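Local coordinates for protein carbonic anhydrase (Sordaria macrospora, PDB 4O1K) that catalyses the reversible hydration of carbon dioxide to bicarbonate and a proton, as a tetrameric, zinc-dependent carbonic anhydrase of the beta class, at residues A[89-92]-A[93-97]; A[211-214]-A[215-219]; A[149-153]-A[154-158]; A[67-70]-A[71-75]. One frame throughout, in Å; residues are numbered along the deposited sequence.

Contact 1 of 4, residues A[89-92]-A[93-97]; sequences LNVM and SVIEY
Ser93 and Leu89 meet one turn apart at the start of helix 89-100, where the backbone bonds pair each residue with the fourth one on. Ser93 N gives to Leu89 O at 2.9 Å, and the same pattern follows from Val94 to Asn90, from Ile95 to Val91 and from Glu96 to Met92, the last being the straightest (169° at the hydrogen). To these the Ser93 side chain adds a second approach. With chi1 at 64°, OG lies between its own N and carbonyl carbon and reaches back over the preceding turn, 2.6 Å from Leu89 O and 2.9 Å from Asn90 O, so two carbonyls share the reach of a single hydroxyl proton.

The helix is the connecting segment of a beta-alpha-beta crossover between the parallel strands 74-79 and 106-112, which lie on either side of strand 51-56. Val91 rests on the first of these strands, against His77. The Asn90 amide ND2 is bonded to Asp88 of the second subunit, and Met92 packs on Arg135 of the fourth, which places this turn at the tetramer's interfaces.

Apolar contacts follow the three- and four-residue spacing. Met92 and Ile95 run alongside each other, the methyl CE of Met92 lying 3.8 Å from Ile95 CD1. Val91 CG2 stands 4.2 Å from Ile95 CD1 and equally far from Val94 CG1, where the two valines are skewed to one another. Val94 CG1 also presses on the backbone, coming within 3.1 Å of Val91 O.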
ATOM      1  N   LEU A  89      -4.796   0.562  -0.737  1.00 22.09           N
ATOM      2  CA  LEU A  89      -5.668  -0.188  -1.669  1.00 23.34           C
ATOM      3  C   LEU A  89      -6.777  -0.918  -0.949  1.00 23.09           C
ATOM      4  O   LEU A  89      -7.831  -1.181  -1.518  1.00 27.16           O
ATOM      5  CB  LEU A  89      -4.848  -1.234  -2.399  1.00 27.99           C
ATOM      6  CG  LEU A  89      -5.574  -1.917  -3.550  1.00 36.16           C
ATOM      7  CD1 LEU A  89      -6.019  -0.825  -4.535  1.00 38.58           C
ATOM      8  CD2 LEU A  89      -4.681  -2.985  -4.225  1.00 35.34           C
ATOM      9  N   ASN A  90      -6.526  -1.272   0.302  1.00 24.32           N
ATOM     10  CA  ASN A  90      -7.518  -1.981   1.101  1.00 24.56           C
ATOM     11  C   ASN A  90      -8.821  -1.131   1.107  1.00 23.38           C
ATOM     12  O   ASN A  90      -9.872  -1.527   0.509  1.00 28.48           O
ATOM     13  CB  ASN A  90      -6.895  -2.194   2.484  1.00 25.33           C
ATOM     14  CG  ASN A  90      -7.717  -3.084   3.369  1.00 28.09           C
ATOM     15  OD1 ASN A  90      -8.944  -3.136   3.234  1.00 25.75           O
ATOM     16  ND2 ASN A  90      -7.056  -3.788   4.288  1.00 26.18           N
ATOM     17  N   VAL A  91      -8.735   0.060   1.699  1.00 23.17           N
ATOM     18  CA  VAL A  91      -9.911   0.935   1.805  1.00 24.48           C
ATOM     19  C   VAL A  91     -10.352   1.503   0.465  1.00 27.92           C
ATOM     20  O   VAL A  91     -11.563   1.650   0.215  1.00 27.61           O
ATOM     21  CB  VAL A  91      -9.722   2.081   2.856  1.00 26.67           C
ATOM     22  CG1 VAL A  91      -8.890   3.223   2.293  1.00 26.00           C
ATOM     23  CG2 VAL A  91     -11.057   2.656   3.292  1.00 25.68           C
ATOM     24  N   MET A  92      -9.394   1.839  -0.397  1.00 25.08           N
ATOM     25  CA  MET A  92      -9.780   2.421  -1.682  1.00 29.98           C
ATOM     26  C   MET A  92     -10.592   1.436  -2.506  1.00 32.29           C
ATOM     27  O   MET A  92     -11.612   1.785  -3.130  1.00 30.82           O
ATOM     28  CB  MET A  92      -8.556   2.878  -2.460  1.00 28.27           C
ATOM     29  CG  MET A  92      -7.890   4.077  -1.854  1.00 28.97           C
ATOM     30  SD  MET A  92      -8.999   5.502  -2.069  1.00 43.42           S
ATOM     31  CE  MET A  92      -9.430   5.773  -0.374  1.00 38.71           C
ATOM     32  N   SER A  93     -10.176   0.183  -2.467  1.00 31.10           N
ATOM     33  CA  SER A  93     -10.877  -0.831  -3.230  1.00 37.79           C
ATOM     34  C   SER A  93     -12.220  -1.111  -2.566  1.00 37.51           C
ATOM     35  O   SER A  93     -13.231  -1.360  -3.256  1.00 39.01           O
ATOM     36  CB  SER A  93     -10.023  -2.099  -3.380  1.00 40.59           C
ATOM     37  OG  SER A  93      -9.802  -2.689  -2.127  1.00 39.23           O
ATOM     38  N   VAL A  94     -12.286  -1.036  -1.240  1.00 29.97           N
ATOM     39  CA  VAL A  94     -13.629  -1.184  -0.685  1.00 37.57           C
ATOM     40  C   VAL A  94     -14.627  -0.015  -0.977  1.00 32.14           C
ATOM     41  O   VAL A  94     -15.834  -0.253  -1.170  1.00 33.93           O
ATOM     42  CB  VAL A  94     -13.608  -1.608   0.761  1.00 43.15           C
ATOM     43  CG1 VAL A  94     -13.296  -0.473   1.656  1.00 41.90           C
ATOM     44  CG2 VAL A  94     -14.939  -2.110   1.104  1.00 48.68           C
ATOM     45  N   ILE A  95     -14.139   1.221  -1.046  1.00 26.56           N
ATOM     46  CA  ILE A  95     -14.990   2.357  -1.425  1.00 27.59           C
ATOM     47  C   ILE A  95     -15.441   2.172  -2.869  1.00 29.53           C
ATOM     48  O   ILE A  95     -16.644   2.303  -3.216  1.00 29.80           O
ATOM     49  CB  ILE A  95     -14.215   3.681  -1.269  1.00 25.65           C
ATOM     50  CG1 ILE A  95     -13.921   3.910   0.212  1.00 25.62           C
ATOM     51  CG2 ILE A  95     -15.006   4.871  -1.856  1.00 24.38           C
ATOM     52  CD1 ILE A  95     -13.066   5.150   0.508  1.00 29.20           C
ATOM     53  N   GLU A  96     -14.480   1.866  -3.727  1.00 29.84           N
ATOM     54  CA  GLU A  96     -14.793   1.636  -5.134  1.00 36.84           C
ATOM     55  C   GLU A  96     -15.872   0.564  -5.300  1.00 38.66           C
ATOM     56  O   GLU A  96     -16.853   0.749  -6.040  1.00 39.95           O
ATOM     57  CB  GLU A  96     -13.517   1.199  -5.858  1.00 43.15           C
ATOM     58  CG  GLU A  96     -13.747   0.626  -7.248  1.00 53.60           C
ATOM     59  CD  GLU A  96     -13.592   1.679  -8.313  1.00 57.55           C
ATOM     60  OE1 GLU A  96     -14.062   2.805  -8.067  1.00 56.64           O
ATOM     61  OE2 GLU A  96     -12.991   1.385  -9.372  1.00 59.58           O
ATOM     62  N   TYR A  97     -15.695  -0.550  -4.593  1.00 39.58           N
ATOM     63  CA  TYR A  97     -16.596  -1.700  -4.686  1.00 42.21           C
ATOM     64  C   TYR A  97     -17.981  -1.423  -4.124  1.00 38.69           C
ATOM     65  O   TYR A  97     -18.998  -1.857  -4.688  1.00 42.73           O
ATOM     66  CB  TYR A  97     -15.978  -2.888  -3.949  1.00 43.37           C
ATOM     67  CG  TYR A  97     -16.763  -4.187  -4.023  1.00 46.89           C
ATOM     68  CD1 TYR A  97     -16.914  -4.880  -5.224  1.00 52.77           C
ATOM     69  CD2 TYR A  97     -17.307  -4.742  -2.882  1.00 49.18           C
ATOM     70  CE1 TYR A  97     -17.619  -6.090  -5.267  1.00 56.19           C
ATOM     71  CE2 TYR A  97     -18.000  -5.930  -2.911  1.00 51.41           C
ATOM     72  CZ  TYR A  97     -18.154  -6.602  -4.092  1.00 56.68           C
ATOM     73  OH  TYR A  97     -18.861  -7.781  -4.062  1.00 60.65           O
TER

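Contact 2 of 4, residues A[211-214]-A[215-219]; sequences ETIL and KDIQK
The bond from Ile217 N to Ile213 O, 3.0 Å and nearly straight at 169°, is one of four backbone bonds that carry helix 210-218 through its last turns. Lys215 to Glu211 and Asp216 to Thr212 precede it. The last, from Gln218 N to Leu214 O at 2.9 Å, is the most bent, at 135°. Asp216 bends its carboxylate back along the helix, bringing OD1 to 2.9 Å from Thr212 O; both atoms are acceptors, so this probably costs some energy.

Ile213 and Ile217 run alongside each other, with CG2 of the first 3.6 Å from CD1 of the second, and both face helix 154-174, against Arg171 and Val174 respectively. With CG anti to its backbone N (chi1 177°), Leu214 sends its branched end to the flank that Gln218 crosses at a slant: Gln218 CD is 4.0 Å from Leu214 CD1, and Gln218 CG 3.1 Å from Leu214 O. The Gln218 amide also makes a weak bond to Gln180. Replacing Gln218 by an alanine would probably strip one layer from the branched end of Leu214 and cost Gln180 its weak partner.

Near its C-terminal end the helix offers Ile217 O to Arg142 of the fourth subunit, an interaction that the helix dipole is likely to favour. Apolar side chains thus face the subunit's own helices, while a late carbonyl receives a neighbour's cation.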
ATOM      1  N   GLU A 211     -21.882  18.793   0.551  1.00 60.64           N
ATOM      2  CA  GLU A 211     -21.904  19.540  -0.703  1.00 62.96           C
ATOM      3  C   GLU A 211     -20.733  20.524  -0.854  1.00 56.81           C
ATOM      4  O   GLU A 211     -20.125  20.611  -1.920  1.00 56.00           O
ATOM      5  CB  GLU A 211     -23.240  20.270  -0.837  1.00 71.55           C
ATOM      6  CG  GLU A 211     -24.456  19.351  -0.726  1.00 77.28           C
ATOM      7  CD  GLU A 211     -24.878  18.774  -2.068  1.00 82.35           C
ATOM      8  OE1 GLU A 211     -24.237  19.104  -3.089  1.00 84.49           O
ATOM      9  OE2 GLU A 211     -25.855  17.993  -2.101  1.00 82.69           O
ATOM     10  N   THR A 212     -20.403  21.243   0.216  1.00 54.19           N
ATOM     11  CA  THR A 212     -19.315  22.225   0.169  1.00 50.50           C
ATOM     12  C   THR A 212     -17.931  21.575   0.093  1.00 48.30           C
ATOM     13  O   THR A 212     -17.014  22.105  -0.545  1.00 46.09           O
ATOM     14  CB  THR A 212     -19.378  23.218   1.364  1.00 64.59           C
ATOM     15  OG1 THR A 212     -19.070  22.542   2.589  1.00 70.66           O
ATOM     16  CG2 THR A 212     -20.751  23.816   1.476  1.00 59.68           C
ATOM     17  N   ILE A 213     -17.771  20.421   0.734  1.00 50.76           N
ATOM     18  CA  ILE A 213     -16.505  19.701   0.640  1.00 48.23           C
ATOM     19  C   ILE A 213     -16.266  19.348  -0.811  1.00 45.21           C
ATOM     20  O   ILE A 213     -15.173  19.563  -1.349  1.00 45.09           O
ATOM     21  CB  ILE A 213     -16.511  18.405   1.469  1.00 46.47           C
ATOM     22  CG1 ILE A 213     -16.412  18.729   2.954  1.00 47.28           C
ATOM     23  CG2 ILE A 213     -15.360  17.527   1.069  1.00 46.27           C
ATOM     24  CD1 ILE A 213     -16.570  17.504   3.838  1.00 49.75           C
ATOM     25  N   LEU A 214     -17.317  18.837  -1.438  1.00 43.61           N
ATOM     26  CA  LEU A 214     -17.263  18.425  -2.831  1.00 48.95           C
ATOM     27  C   LEU A 214     -16.911  19.614  -3.733  1.00 50.80           C
ATOM     28  O   LEU A 214     -16.092  19.481  -4.654  1.00 50.55           O
ATOM     29  CB  LEU A 214     -18.597  17.783  -3.237  1.00 52.13           C
ATOM     30  CG  LEU A 214     -18.813  17.332  -4.684  1.00 53.63           C
ATOM     31  CD1 LEU A 214     -17.766  16.312  -5.125  1.00 52.68           C
ATOM     32  CD2 LEU A 214     -20.219  16.772  -4.867  1.00 54.90           C
ATOM     33  N   LYS A 215     -17.505  20.777  -3.462  1.00 53.65           N
ATOM     34  CA  LYS A 215     -17.228  21.963  -4.273  1.00 54.42           C
ATOM     35  C   LYS A 215     -15.767  22.411  -4.156  1.00 55.05           C
ATOM     36  O   LYS A 215     -15.150  22.789  -5.159  1.00 51.46           O
ATOM     37  CB  LYS A 215     -18.169  23.109  -3.910  1.00 58.33           C
ATOM     38  CG  LYS A 215     -18.114  24.248  -4.908  1.00 62.92           C
ATOM     39  CD  LYS A 215     -18.756  25.513  -4.354  1.00 68.82           C
ATOM     40  CE  LYS A 215     -18.764  26.627  -5.396  1.00 70.90           C
ATOM     41  NZ  LYS A 215     -19.581  27.805  -4.964  1.00 72.64           N
ATOM     42  N   ASP A 216     -15.219  22.357  -2.941  1.00 56.69           N
ATOM     43  CA  ASP A 216     -13.819  22.731  -2.695  1.00 60.27           C
ATOM     44  C   ASP A 216     -12.841  21.822  -3.418  1.00 55.72           C
ATOM     45  O   ASP A 216     -11.865  22.285  -4.020  1.00 54.64           O
ATOM     46  CB  ASP A 216     -13.503  22.683  -1.203  1.00 66.99           C
ATOM     47  CG  ASP A 216     -14.236  23.741  -0.425  1.00 77.51           C
ATOM     48  OD1 ASP A 216     -15.215  24.305  -0.965  1.00 83.37           O
ATOM     49  OD2 ASP A 216     -13.832  24.007   0.728  1.00 79.57           O
ATOM     50  N   ILE A 217     -13.099  20.518  -3.336  1.00 49.81           N
ATOM     51  CA  ILE A 217     -12.299  19.527  -4.035  1.00 46.61           C
ATOM     52  C   ILE A 217     -12.416  19.691  -5.553  1.00 45.28           C
ATOM     53  O   ILE A 217     -11.455  19.452  -6.279  1.00 44.24           O
ATOM     54  CB  ILE A 217     -12.689  18.104  -3.600  1.00 47.22           C
ATOM     55  CG1 ILE A 217     -12.247  17.867  -2.160  1.00 49.92           C
ATOM     56  CG2 ILE A 217     -12.042  17.063  -4.493  1.00 45.95           C
ATOM     57  CD1 ILE A 217     -12.922  16.681  -1.487  1.00 50.70           C
ATOM     58  N   GLN A 218     -13.579  20.140  -6.031  1.00 41.38           N
ATOM     59  CA  GLN A 218     -13.807  20.241  -7.472  1.00 43.16           C
ATOM     60  C   GLN A 218     -13.047  21.381  -8.164  1.00 45.12           C
ATOM     61  O   GLN A 218     -12.981  21.417  -9.385  1.00 51.11           O
ATOM     62  CB  GLN A 218     -15.310  20.339  -7.780  1.00 50.00           C
ATOM     63  CG  GLN A 218     -16.020  18.972  -7.722  1.00 50.40           C
ATOM     64  CD  GLN A 218     -17.507  19.078  -8.014  1.00 53.64           C
ATOM     65  OE1 GLN A 218     -18.178  20.008  -7.562  1.00 54.25           O
ATOM     66  NE2 GLN A 218     -18.025  18.120  -8.777  1.00 55.11           N
ATOM     67  N   LYS A 219     -12.479  22.302  -7.392  1.00 47.47           N
ATOM     68  CA  LYS A 219     -11.753  23.434  -7.962  1.00 54.39           C
ATOM     69  C   LYS A 219     -10.637  23.020  -8.935  1.00 55.72           C
ATOM     70  O   LYS A 219     -10.372  23.718  -9.917  1.00 59.11           O
ATOM     71  CB  LYS A 219     -11.230  24.325  -6.840  1.00 58.51           C
ATOM     72  CG  LYS A 219     -12.377  24.871  -5.979  1.00 62.48           C
ATOM     73  CD  LYS A 219     -11.936  25.925  -4.987  1.00 66.26           C
ATOM     74  CE  LYS A 219     -13.114  26.809  -4.610  1.00 70.57           C
ATOM     75  NZ  LYS A 219     -13.625  27.574  -5.786  1.00 73.89           N
TER

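Contact 3 of 4, residues A[149-153]-A[154-158]; sequences DAIAD and EEARY
Arg157 and Ile151 make a local side-chain-to-backbone contact at the corner between two helices, where the chain leaves helix 145-150, passes through residues 151-153 and enters the long helix 154-174 at the protein surface. The arginine reaches back from the first turn of the second helix. Its NE and NH2 both donate to Ile151 O, each at 3.0 Å, a side-on grip in which the oxygen lies at the guanidinium edge, in its plane, and both donors lie in the carbonyl plane. A bend at chi3 (-49°) turns the group toward the corner, while Glu154 CA covers part of one of its faces.

Asp153 is the N-cap of helix 154-174. Its CG stands anti to the backbone N (chi1 179°), and OD2 accepts from Ala156 N at 3.1 Å, the amide coming from well above the carboxylate plane. Asp153 O takes the Arg157 backbone N-H at 3.0 Å. Beside the cap, Ile151 CG2 touches Ala156 CB at 3.8 Å. Glu155 forms a salt bridge with Arg199.

A methionine in place of Arg157 would probably leave Ile151 O without its two donors and let the corner move more freely. The corner is probably steadied from both sides: a cation serves a carbonyl of the incoming chain, and an acidic cap serves an early amide of the outgoing helix, where its negative charge probably complements the helix dipole.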
ATOM      1  N   ASP A 149      -4.015  23.552  19.023  1.00 44.78           N
ATOM      2  CA  ASP A 149      -3.093  24.082  20.017  1.00 49.54           C
ATOM      3  C   ASP A 149      -3.765  25.089  20.932  1.00 50.25           C
ATOM      4  O   ASP A 149      -3.360  25.245  22.073  1.00 55.96           O
ATOM      5  CB  ASP A 149      -1.902  24.760  19.337  1.00 54.51           C
ATOM      6  CG  ASP A 149      -0.860  23.770  18.839  1.00 57.82           C
ATOM      7  OD1 ASP A 149      -0.871  22.601  19.296  1.00 56.86           O
ATOM      8  OD2 ASP A 149      -0.019  24.181  18.004  1.00 58.21           O
ATOM      9  N   ALA A 150      -4.784  25.778  20.431  1.00 53.56           N
ATOM     10  CA  ALA A 150      -5.498  26.783  21.233  1.00 56.43           C
ATOM     11  C   ALA A 150      -6.278  26.161  22.398  1.00 57.79           C
ATOM     12  O   ALA A 150      -6.486  26.802  23.429  1.00 63.08           O
ATOM     13  CB  ALA A 150      -6.438  27.592  20.345  1.00 58.17           C
ATOM     14  N   ILE A 151      -6.738  24.926  22.207  1.00 55.45           N
ATOM     15  CA  ILE A 151      -7.462  24.184  23.233  1.00 55.58           C
ATOM     16  C   ILE A 151      -6.535  23.783  24.379  1.00 58.64           C
ATOM     17  O   ILE A 151      -5.677  22.913  24.225  1.00 56.57           O
ATOM     18  CB  ILE A 151      -8.135  22.929  22.639  1.00 49.56           C
ATOM     19  CG1 ILE A 151      -9.045  23.318  21.466  1.00 46.42           C
ATOM     20  CG2 ILE A 151      -8.950  22.179  23.710  1.00 49.22           C
ATOM     21  CD1 ILE A 151      -9.491  22.137  20.581  1.00 45.20           C
ATOM     22  N   ALA A 152      -6.728  24.414  25.534  1.00 62.14           N
ATOM     23  CA  ALA A 152      -5.873  24.177  26.694  1.00 64.34           C
ATOM     24  C   ALA A 152      -5.933  22.739  27.221  1.00 64.92           C
ATOM     25  O   ALA A 152      -4.896  22.081  27.355  1.00 67.20           O
ATOM     26  CB  ALA A 152      -6.205  25.164  27.806  1.00 63.35           C
ATOM     27  N   ASP A 153      -7.136  22.267  27.541  1.00 62.02           N
ATOM     28  CA  ASP A 153      -7.291  20.927  28.099  1.00 62.70           C
ATOM     29  C   ASP A 153      -6.901  19.883  27.078  1.00 59.55           C
ATOM     30  O   ASP A 153      -7.315  19.947  25.915  1.00 55.67           O
ATOM     31  CB  ASP A 153      -8.723  20.673  28.584  1.00 67.00           C
ATOM     32  CG  ASP A 153      -8.911  19.264  29.148  1.00 74.06           C
ATOM     33  OD1 ASP A 153      -8.013  18.776  29.873  1.00 77.37           O
ATOM     34  OD2 ASP A 153      -9.956  18.640  28.864  1.00 76.12           O
ATOM     35  N   GLU A 154      -6.110  18.919  27.534  1.00 60.88           N
ATOM     36  CA  GLU A 154      -5.590  17.853  26.695  1.00 61.73           C
ATOM     37  C   GLU A 154      -6.676  16.906  26.197  1.00 55.27           C
ATOM     38  O   GLU A 154      -6.703  16.550  25.018  1.00 46.32           O
ATOM     39  CB  GLU A 154      -4.541  17.068  27.472  1.00 69.47           C
ATOM     40  CG  GLU A 154      -3.755  16.087  26.635  1.00 74.32           C
ATOM     41  CD  GLU A 154      -2.436  15.737  27.287  1.00 83.30           C
ATOM     42  OE1 GLU A 154      -2.290  16.010  28.502  1.00 87.93           O
ATOM     43  OE2 GLU A 154      -1.547  15.206  26.583  1.00 83.90           O
ATOM     44  N   GLU A 155      -7.564  16.484  27.094  1.00 58.14           N
ATOM     45  CA  GLU A 155      -8.607  15.554  26.693  1.00 58.43           C
ATOM     46  C   GLU A 155      -9.553  16.220  25.698  1.00 56.50           C
ATOM     47  O   GLU A 155      -9.910  15.614  24.687  1.00 57.73           O
ATOM     48  CB  GLU A 155      -9.366  14.996  27.896  1.00 62.93           C
ATOM     49  CG  GLU A 155     -10.084  13.671  27.591  1.00 66.95           C
ATOM     50  CD  GLU A 155     -11.190  13.362  28.587  1.00 72.74           C
ATOM     51  OE1 GLU A 155     -11.268  14.058  29.617  1.00 77.08           O
ATOM     52  OE2 GLU A 155     -11.982  12.428  28.339  1.00 73.33           O
ATOM     53  N   ALA A 156      -9.938  17.467  25.980  1.00 53.16           N
ATOM     54  CA  ALA A 156     -10.751  18.260  25.049  1.00 51.39           C
ATOM     55  C   ALA A 156     -10.078  18.356  23.665  1.00 47.95           C
ATOM     56  O   ALA A 156     -10.732  18.209  22.618  1.00 43.49           O
ATOM     57  CB  ALA A 156     -11.006  19.634  25.612  1.00 51.44           C
ATOM     58  N   ARG A 157      -8.770  18.612  23.674  1.00 43.94           N
ATOM     59  CA  ARG A 157      -7.983  18.619  22.438  1.00 39.69           C
ATOM     60  C   ARG A 157      -8.044  17.282  21.696  1.00 38.80           C
ATOM     61  O   ARG A 157      -8.191  17.253  20.477  1.00 40.24           O
ATOM     62  CB  ARG A 157      -6.524  18.999  22.721  1.00 38.59           C
ATOM     63  CG  ARG A 157      -5.786  19.504  21.499  1.00 40.07           C
ATOM     64  CD  ARG A 157      -4.336  19.796  21.812  1.00 45.57           C
ATOM     65  NE  ARG A 157      -4.229  20.611  23.015  1.00 50.10           N
ATOM     66  CZ  ARG A 157      -3.476  20.283  24.063  1.00 54.07           C
ATOM     67  NH1 ARG A 157      -2.755  19.166  24.046  1.00 54.79           N
ATOM     68  NH2 ARG A 157      -3.446  21.067  25.132  1.00 55.32           N
ATOM     69  N   TYR A 158      -7.969  16.206  22.457  0.70 40.23           N
ATOM     70  CA  TYR A 158      -7.958  14.855  21.936  0.70 42.31           C
ATOM     71  C   TYR A 158      -9.311  14.522  21.282  0.70 40.54           C
ATOM     72  O   TYR A 158      -9.371  13.944  20.189  0.70 38.62           O
ATOM     73  CB  TYR A 158      -7.624  13.949  23.121  0.70 46.10           C
ATOM     74  CG  TYR A 158      -7.797  12.475  22.924  0.70 44.47           C
ATOM     75  CD1 TYR A 158      -7.570  11.876  21.702  0.70 41.38           C
ATOM     76  CD2 TYR A 158      -8.177  11.674  23.987  0.70 47.75           C
ATOM     77  CE1 TYR A 158      -7.741  10.515  21.538  0.70 42.93           C
ATOM     78  CE2 TYR A 158      -8.332  10.321  23.836  0.70 47.31           C
ATOM     79  CZ  TYR A 158      -8.120   9.751  22.605  0.70 46.59           C
ATOM     80  OH  TYR A 158      -8.269   8.404  22.449  0.70 49.96           O
TER

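Contact 4 of 4, residues A[67-70]-A[71-75]; sequences TGLQ and PGDAF
Gln70 and Asp73 are brought together by the torsions of the two residues between them: psi of Pro71 is 131° and phi of Gly72 is positive, 94°, which makes the reversal from Gln70 to Asp73 a type II beta turn. The turn is closed by Asp73 N donating to Gln70 O at 2.9 Å. Asp73 CB also comes close to that oxygen, at 3.0 Å. At Gly72 a side chain would collide with the preceding carbonyl oxygen, so glycine suits the position.

The Gln70 side chain folds at chi2 (-36°) and runs alongside the Pro71 ring, its OE1 3.3 Å from Pro71 CD, while its NE2 makes a weak bond to Gly68 O. Leu69, directed toward residues 71-75, reaches across: its CB is 4.2 Å from Asp73 CB, and its CD1 lies 4.1 Å from Ala74 CB. The buried Gln70 N has no partner in the model.

The turn joins helix 63-67 to strand 74-79, an outermost strand of the sheet within the chain. Asp73 and Phe75 hydrogen-bond through their backbones to Tyr51 of the adjacent parallel strand 51-56, on which Leu69 also packs, and Pro71 touches Ile61 of the second subunit.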
ATOM      1  N   THR A  67     -26.393   1.245  15.673  1.00 49.67           N
ATOM      2  CA  THR A  67     -27.289   1.935  14.745  1.00 49.47           C
ATOM      3  C   THR A  67     -28.654   1.297  14.604  1.00 50.68           C
ATOM      4  O   THR A  67     -29.576   1.938  14.092  1.00 49.45           O
ATOM      5  CB  THR A  67     -26.685   1.981  13.348  1.00 48.41           C
ATOM      6  OG1 THR A  67     -26.407   0.636  12.917  1.00 50.15           O
ATOM      7  CG2 THR A  67     -25.414   2.783  13.377  1.00 44.60           C
ATOM      8  N   GLY A  68     -28.769   0.040  15.026  1.00 54.63           N
ATOM      9  CA  GLY A  68     -30.005  -0.716  14.893  1.00 59.95           C
ATOM     10  C   GLY A  68     -30.210  -1.248  13.484  1.00 60.84           C
ATOM     11  O   GLY A  68     -31.310  -1.692  13.133  1.00 60.41           O
ATOM     12  N   LEU A  69     -29.149  -1.198  12.680  1.00 56.43           N
ATOM     13  CA  LEU A  69     -29.204  -1.682  11.305  1.00 52.80           C
ATOM     14  C   LEU A  69     -29.326  -3.200  11.243  1.00 52.98           C
ATOM     15  O   LEU A  69     -28.818  -3.919  12.107  1.00 55.64           O
ATOM     16  CB  LEU A  69     -27.970  -1.243  10.527  1.00 51.96           C
ATOM     17  CG  LEU A  69     -27.821   0.208  10.083  1.00 51.89           C
ATOM     18  CD1 LEU A  69     -26.482   0.389   9.400  1.00 50.31           C
ATOM     19  CD2 LEU A  69     -28.951   0.603   9.149  1.00 51.80           C
ATOM     20  N   GLN A  70     -30.004  -3.685  10.212  1.00 51.01           N
ATOM     21  CA  GLN A  70     -30.204  -5.123  10.063  1.00 52.40           C
ATOM     22  C   GLN A  70     -28.985  -5.802   9.453  1.00 52.07           C
ATOM     23  O   GLN A  70     -28.211  -5.157   8.753  1.00 50.95           O
ATOM     24  CB  GLN A  70     -31.471  -5.386   9.260  1.00 56.87           C
ATOM     25  CG  GLN A  70     -32.709  -5.161  10.111  1.00 65.47           C
ATOM     26  CD  GLN A  70     -32.477  -5.595  11.560  1.00 72.79           C
ATOM     27  OE1 GLN A  70     -32.348  -6.788  11.850  1.00 76.79           O
ATOM     28  NE2 GLN A  70     -32.399  -4.623  12.469  1.00 73.25           N
ATOM     29  N   PRO A  71     -28.786  -7.100   9.746  1.00 51.06           N
ATOM     30  CA  PRO A  71     -27.618  -7.796   9.187  1.00 52.55           C
ATOM     31  C   PRO A  71     -27.634  -7.754   7.663  1.00 52.90           C
ATOM     32  O   PRO A  71     -28.660  -8.041   7.032  1.00 54.88           O
ATOM     33  CB  PRO A  71     -27.780  -9.243   9.691  1.00 55.43           C
ATOM     34  CG  PRO A  71     -29.206  -9.343  10.203  1.00 54.33           C
ATOM     35  CD  PRO A  71     -29.555  -7.956  10.664  1.00 54.29           C
ATOM     36  N   GLY A  72     -26.508  -7.373   7.078  1.00 50.81           N
ATOM     37  CA  GLY A  72     -26.417  -7.267   5.637  1.00 51.50           C
ATOM     38  C   GLY A  72     -26.708  -5.857   5.165  1.00 49.59           C
ATOM     39  O   GLY A  72     -26.527  -5.548   3.986  1.00 51.91           O
ATOM     40  N   ASP A  73     -27.156  -4.994   6.074  1.00 45.23           N
ATOM     41  CA  ASP A  73     -27.474  -3.628   5.690  1.00 44.46           C
ATOM     42  C   ASP A  73     -26.212  -2.812   5.610  1.00 43.32           C
ATOM     43  O   ASP A  73     -26.185  -1.792   4.930  1.00 37.44           O
ATOM     44  CB  ASP A  73     -28.402  -2.981   6.695  1.00 50.76           C
ATOM     45  CG  ASP A  73     -29.574  -2.295   6.038  1.00 61.01           C
ATOM     46  OD1 ASP A  73     -29.375  -1.659   4.969  1.00 64.32           O
ATOM     47  OD2 ASP A  73     -30.684  -2.394   6.604  1.00 59.46           O
ATOM     48  N   ALA A  74     -25.185  -3.254   6.333  1.00 38.45           N
ATOM     49  CA  ALA A  74     -23.914  -2.536   6.352  1.00 36.52           C
ATOM     50  C   ALA A  74     -22.785  -3.399   5.835  1.00 34.21           C
ATOM     51  O   ALA A  74     -22.597  -4.570   6.209  1.00 37.31           O
ATOM     52  CB  ALA A  74     -23.586  -2.019   7.751  1.00 36.04           C
ATOM     53  N   PHE A  75     -22.035  -2.804   4.937  1.00 33.17           N
ATOM     54  CA  PHE A  75     -20.803  -3.372   4.461  1.00 32.20           C
ATOM     55  C   PHE A  75     -19.769  -2.662   5.299  1.00 27.63           C
ATOM     56  O   PHE A  75     -19.770  -1.445   5.309  1.00 26.66           O
ATOM     57  CB  PHE A  75     -20.686  -2.914   3.035  1.00 39.16           C
ATOM     58  CG  PHE A  75     -19.667  -3.620   2.273  1.00 42.20           C
ATOM     59  CD1 PHE A  75     -19.866  -4.933   1.895  1.00 45.86           C
ATOM     60  CD2 PHE A  75     -18.512  -2.974   1.893  1.00 45.16           C
ATOM     61  CE1 PHE A  75     -18.904  -5.597   1.167  1.00 50.93           C
ATOM     62  CE2 PHE A  75     -17.561  -3.640   1.159  1.00 48.59           C
ATOM     63  CZ  PHE A  75     -17.749  -4.950   0.802  1.00 51.10           C
TER

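Along the chain the order is contact 4, contact 1, contact 3, contact 2. Contacts 4 and 1 are neighbours, their centres 19 Å apart: strand 74-79 is followed by helix 89-100, and Phe75 packs against Val94 and Tyr97. Contact 3 lies about 33 Å from contact 1 and 35 Å from contact 4, centre to centre, on the other side of the chain's centre. Helix 154-174 starts in contact 3 and further on packs against the C-terminal helix of contact 2, 29 Å away between centres. Contacts 4 and 1 thus build one edge of the sheet and meet the second subunit there, contact 2 reaches the fourth subunit, and no other chain of the tetramer touches contact 3.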